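PDB 5BVR: alpha-actinin-like protein 1 from Schizosaccharomyces pombe, which binds actin filaments and takes part in forming and organising the actin ring during cytokinesis and septation. Local coordinates for residues 46-51 and 109-114; 94-97 and 103-106. All coordinates share one frame; numbering follows the deposited sequence.

Interaction 1: residues 46-51 and 109-114; sequences IQLLEI and WTLILR
Leu49 and Leu111 mark the nearest backbone approach of the two helical segments, their CA atoms 8.5 Å apart, and the segments run in the same general direction. They belong to helices 43-53 and 101-117 of the first calponin-homology (CH) domain, an all-helical fold and half of the actin-binding domain of alpha-actinin. Leucine side chains fill the gap between them. Three of these make the contact: Leu48 and Leu49 from one helix, Leu111 from the other.

Leu111 points toward the other helix and divides its two methyls between its partners. CD1 of Leu111 meets Leu48 CD2 at 3.8 Å, while its CD2 turns to Leu49. The Leu49 and Leu111 side chains cross at about a right angle. Leu48 reaches across with its CG anti to the backbone N: chi1 177° aims CG toward the other helix, and chi2 70° sets CD2 against Leu111.

The contact is wholly apolar and buried. It is small, burying 104 Å² in all, and other helices border it. Helix 67-83 covers one flank, where Ile81 touches both Leu49 and Leu111. Helix 11-25 covers Leu48 through Phe20 and Lys23. A single methyl of Leu49 rests against both branches of Leu111: Leu49 CD2 lies 3.8 Å from Leu111 CD2 and 4.1 Å from Leu111 CD1.

Interaction 2: residues 94-97 and 103-106; sequences ADIV and LILG
Ile96 and Ile104 bring the backbones of the two segments within 6.4 Å, CA to CA, and Asp95 and Leu103 follow at 7.1 Å. Short helix 93-97 of the CH fold packs against the first part of helix 101-117, which follows it after a brief connection. Both segments lie in the actin-binding region of the first CH domain.

The tightest touch is mixed in character. The CD1 methyl of Leu103 sits squarely over the flat face of the Asp95 carboxylate, 3.5 Å from CG. The carboxylate is held by its polar end: OD2 is hydrogen-bonded to the backbone N of Gly92, just before the short helix. In Asp95, chi1 -64° sets CG beside the residue's own backbone N, from where OD2 meets Gly92 N while the carboxylate face meets Leu103.

The isoleucine pair packs more loosely, CG1 of Ile96 lying 4.4 Å from CG1 of Ile104. Behind Ile96, Val74 and Leu78 of helix 67-83 continue the apolar layer. Ile104 also reaches the backbone of the short helix, its CD1 methyl 4.2 Å from Ile96 O.

Both contacts use helix 101-117, interaction 2 near its start and interaction 1 further along, with centres about 14 Å apart. The chain between 46-51 and 109-114 encloses interaction 2. Their side chains do not meet, but Thr110 OG1 hydrogen-bonds Gly106 O, linking the two neighbouring segments along the same helix. Helix 67-83 backs both contacts, through Ile81 in interaction 1 and Val74 and Leu78 in interaction 2. The actin-binding region holds all of interaction 2 and Leu111 of interaction 1. On another side of the shared helix, Trp109 makes a cation-pi contact with Arg218 of the second CH domain, a residue at one of the zinc sites.

Interaction 1: residues 46-51 and 109-114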
loop_
_atom_site.group_PDB
_atom_site.type_symbol
_atom_site.label_atom_id
_atom_site.label_comp_id
_atom_site.label_asym_id
_atom_site.label_seq_id
_atom_site.Cartn_x
_atom_site.Cartn_y
_atom_site.Cartn_z
ATOM N N ILE A 46 -12.893 11.293 3.246
ATOM C CA ILE A 46 -14.220 10.699 3.201
ATOM C C ILE A 46 -14.397 9.841 1.962
ATOM O O ILE A 46 -14.879 8.705 2.049
ATOM C CB ILE A 46 -15.289 11.783 3.249
ATOM C CG1 ILE A 46 -15.339 12.379 4.657
ATOM C CG2 ILE A 46 -16.684 11.235 2.837
ATOM C CD1 ILE A 46 -16.141 13.683 4.738
ATOM N N GLN A 47 -14.010 10.375 0.811
ATOM C CA GLN A 47 -14.141 9.630 -0.429
ATOM C C GLN A 47 -13.298 8.349 -0.407
ATOM O O GLN A 47 -13.777 7.291 -0.834
ATOM C CB GLN A 47 -13.797 10.517 -1.623
ATOM C CG GLN A 47 -14.825 11.644 -1.804
ATOM C CD GLN A 47 -14.487 12.627 -2.915
ATOM O OE1 GLN A 47 -13.332 12.979 -3.133
ATOM N NE2 GLN A 47 -15.510 13.070 -3.624
ATOM N N LEU A 48 -12.064 8.422 0.079
ATOM C CA LEU A 48 -11.248 7.215 0.254
ATOM C C LEU A 48 -12.001 6.153 1.062
ATOM O O LEU A 48 -12.071 4.980 0.671
ATOM C CB LEU A 48 -9.916 7.527 0.947
ATOM C CG LEU A 48 -9.037 6.300 1.219
ATOM C CD1 LEU A 48 -8.482 5.721 -0.068
ATOM C CD2 LEU A 48 -7.913 6.670 2.169
ATOM N N LEU A 49 -12.578 6.562 2.186
ATOM C CA LEU A 49 -13.253 5.635 3.081
ATOM C C LEU A 49 -14.454 4.973 2.407
ATOM O O LEU A 49 -14.689 3.781 2.588
ATOM C CB LEU A 49 -13.667 6.338 4.370
ATOM C CG LEU A 49 -12.495 6.745 5.257
ATOM C CD1 LEU A 49 -12.957 7.734 6.337
ATOM C CD2 LEU A 49 -11.820 5.530 5.907
ATOM N N GLU A 50 -15.191 5.728 1.606
ATOM C CA GLU A 50 -16.319 5.156 0.876
ATOM C C GLU A 50 -15.827 4.059 -0.065
ATOM O O GLU A 50 -16.456 3.007 -0.188
ATOM C CB GLU A 50 -17.058 6.242 0.096
ATOM C CG GLU A 50 -17.877 7.158 0.997
ATOM C CD GLU A 50 -18.694 8.186 0.242
ATOM O OE1 GLU A 50 -18.236 8.655 -0.828
ATOM O OE2 GLU A 50 -19.797 8.531 0.733
ATOM N N ILE A 51 -14.685 4.306 -0.695
ATOM C CA ILE A 51 -14.109 3.390 -1.671
ATOM C C ILE A 51 -13.582 2.115 -1.024
ATOM O O ILE A 51 -13.951 0.996 -1.420
ATOM C CB ILE A 51 -12.990 4.084 -2.483
ATOM C CG1 ILE A 51 -13.574 5.251 -3.299
ATOM C CG2 ILE A 51 -12.277 3.082 -3.425
ATOM C CD1 ILE A 51 -12.546 6.177 -3.892
ATOM N N TRP A 109 -1.680 4.442 7.340
ATOM C CA TRP A 109 -1.249 3.070 7.592
ATOM C C TRP A 109 -2.367 2.248 8.247
ATOM O O TRP A 109 -2.621 1.115 7.863
ATOM C CB TRP A 109 0.017 3.010 8.445
ATOM C CG TRP A 109 0.366 1.596 8.815
ATOM C CD1 TRP A 109 0.384 1.064 10.073
ATOM C CD2 TRP A 109 0.671 0.518 7.915
ATOM N NE1 TRP A 109 0.708 -0.269 10.016
ATOM C CE2 TRP A 109 0.891 -0.629 8.704
ATOM C CE3 TRP A 109 0.793 0.421 6.524
ATOM C CZ2 TRP A 109 1.218 -1.864 8.150
ATOM C CZ3 TRP A 109 1.126 -0.800 5.972
ATOM C CH2 TRP A 109 1.337 -1.929 6.784
ATOM N N THR A 110 -3.081 2.842 9.195
ATOM C CA THR A 110 -4.178 2.151 9.839
ATOM C C THR A 110 -5.208 1.682 8.795
ATOM O O THR A 110 -5.721 0.563 8.883
ATOM C CB THR A 110 -4.821 3.071 10.897
ATOM O OG1 THR A 110 -3.877 3.254 11.958
ATOM C CG2 THR A 110 -6.067 2.441 11.497
ATOM N N LEU A 111 -5.462 2.533 7.802
ATOM C CA LEU A 111 -6.411 2.220 6.733
ATOM C C LEU A 111 -5.857 1.152 5.787
ATOM O O LEU A 111 -6.573 0.257 5.396
ATOM C CB LEU A 111 -6.797 3.482 5.960
ATOM C CG LEU A 111 -7.426 4.609 6.801
ATOM C CD1 LEU A 111 -7.775 5.770 5.901
ATOM C CD2 LEU A 111 -8.656 4.121 7.527
ATOM N N ILE A 112 -4.566 1.231 5.459
ATOM C CA ILE A 112 -3.951 0.204 4.618
ATOM C C ILE A 112 -4.030 -1.124 5.350
ATOM O O ILE A 112 -4.391 -2.162 4.785
ATOM C CB ILE A 112 -2.492 0.601 4.266
ATOM C CG1 ILE A 112 -2.505 1.778 3.308
ATOM C CG2 ILE A 112 -1.763 -0.577 3.594
ATOM C CD1 ILE A 112 -1.135 2.447 3.128
ATOM N N LEU A 113 -3.710 -1.111 6.627
ATOM C CA LEU A 113 -3.685 -2.360 7.380
ATOM C C LEU A 113 -5.070 -2.981 7.419
ATOM O O LEU A 113 -5.234 -4.176 7.189
ATOM C CB LEU A 113 -3.170 -2.105 8.796
ATOM C CG LEU A 113 -3.054 -3.355 9.671
ATOM C CD1 LEU A 113 -2.168 -4.420 9.016
ATOM C CD2 LEU A 113 -2.507 -2.959 11.039
ATOM N N ARG A 114 -6.092 -2.155 7.626
ATOM C CA ARG A 114 -7.418 -2.701 7.787
ATOM C C ARG A 114 -8.013 -3.120 6.453
ATOM O O ARG A 114 -8.621 -4.189 6.339
ATOM C CB ARG A 114 -8.337 -1.680 8.447
ATOM C CG ARG A 114 -9.797 -2.071 8.484
ATOM C CD ARG A 114 -10.093 -3.341 9.252
ATOM N NE ARG A 114 -11.538 -3.481 9.392
ATOM C CZ ARG A 114 -12.342 -3.939 8.437
ATOM N NH1 ARG A 114 -11.848 -4.339 7.268
ATOM N NH2 ARG A 114 -13.647 -4.009 8.654
#

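Interaction 2: residues 94-97 and 103-106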
loop_
_atom_site.group_PDB
_atom_site.type_symbol
_atom_site.label_atom_id
_atom_site.label_comp_id
_atom_site.label_asym_id
_atom_site.label_seq_id
_atom_site.Cartn_x
_atom_site.Cartn_y
_atom_site.Cartn_z
ATOM N N ALA A 94 -8.306 18.368 14.154
ATOM C CA ALA A 94 -7.412 19.483 13.890
ATOM C C ALA A 94 -6.036 18.997 13.434
ATOM O O ALA A 94 -5.349 19.698 12.678
ATOM C CB ALA A 94 -7.287 20.395 15.122
ATOM N N ASP A 95 -5.639 17.794 13.849
ATOM C CA ASP A 95 -4.353 17.260 13.412
ATOM C C ASP A 95 -4.328 17.068 11.902
ATOM O O ASP A 95 -3.281 17.198 11.247
ATOM C CB ASP A 95 -4.064 15.934 14.105
ATOM C CG ASP A 95 -3.916 16.078 15.610
ATOM O OD1 ASP A 95 -3.199 17.013 16.054
ATOM O OD2 ASP A 95 -4.512 15.264 16.343
ATOM N N ILE A 96 -5.483 16.720 11.338
ATOM C CA ILE A 96 -5.600 16.535 9.902
ATOM C C ILE A 96 -5.794 17.880 9.200
ATOM O O ILE A 96 -5.116 18.175 8.220
ATOM C CB ILE A 96 -6.712 15.513 9.551
ATOM C CG1 ILE A 96 -6.366 14.148 10.176
ATOM C CG2 ILE A 96 -6.871 15.392 8.062
ATOM C CD1 ILE A 96 -7.492 13.158 10.167
ATOM N N VAL A 97 -6.717 18.696 9.713
ATOM C CA VAL A 97 -6.969 20.017 9.135
ATOM C C VAL A 97 -5.675 20.834 9.067
ATOM O O VAL A 97 -5.432 21.509 8.065
ATOM C CB VAL A 97 -8.078 20.775 9.900
ATOM C CG1 VAL A 97 -8.224 22.233 9.401
ATOM C CG2 VAL A 97 -9.389 20.014 9.785
ATOM N N LEU A 103 1.050 12.232 11.938
ATOM C CA LEU A 103 -0.212 11.627 12.348
ATOM C C LEU A 103 -1.022 11.216 11.134
ATOM O O LEU A 103 -1.681 10.190 11.155
ATOM C CB LEU A 103 -0.998 12.576 13.249
ATOM C CG LEU A 103 -0.325 12.876 14.592
ATOM C CD1 LEU A 103 -1.209 13.805 15.423
ATOM C CD2 LEU A 103 -0.046 11.607 15.364
ATOM N N ILE A 104 -0.924 11.976 10.057
ATOM C CA ILE A 104 -1.596 11.629 8.816
ATOM C C ILE A 104 -1.063 10.306 8.248
ATOM O O ILE A 104 -1.846 9.446 7.866
ATOM C CB ILE A 104 -1.487 12.776 7.797
ATOM C CG1 ILE A 104 -2.438 13.921 8.205
ATOM C CG2 ILE A 104 -1.848 12.279 6.403
ATOM C CD1 ILE A 104 -2.186 15.214 7.472
ATOM N N LEU A 105 0.260 10.133 8.222
ATOM C CA LEU A 105 0.833 8.883 7.711
ATOM C C LEU A 105 0.426 7.729 8.589
ATOM O O LEU A 105 0.168 6.631 8.068
ATOM C CB LEU A 105 2.348 8.962 7.596
ATOM C CG LEU A 105 2.840 9.945 6.530
ATOM C CD1 LEU A 105 4.356 9.966 6.527
ATOM C CD2 LEU A 105 2.291 9.642 5.126
ATOM N N GLY A 106 0.390 7.941 9.906
ATOM C CA GLY A 106 -0.100 6.942 10.848
ATOM C C GLY A 106 -1.522 6.493 10.557
ATOM O O GLY A 106 -1.847 5.310 10.600
#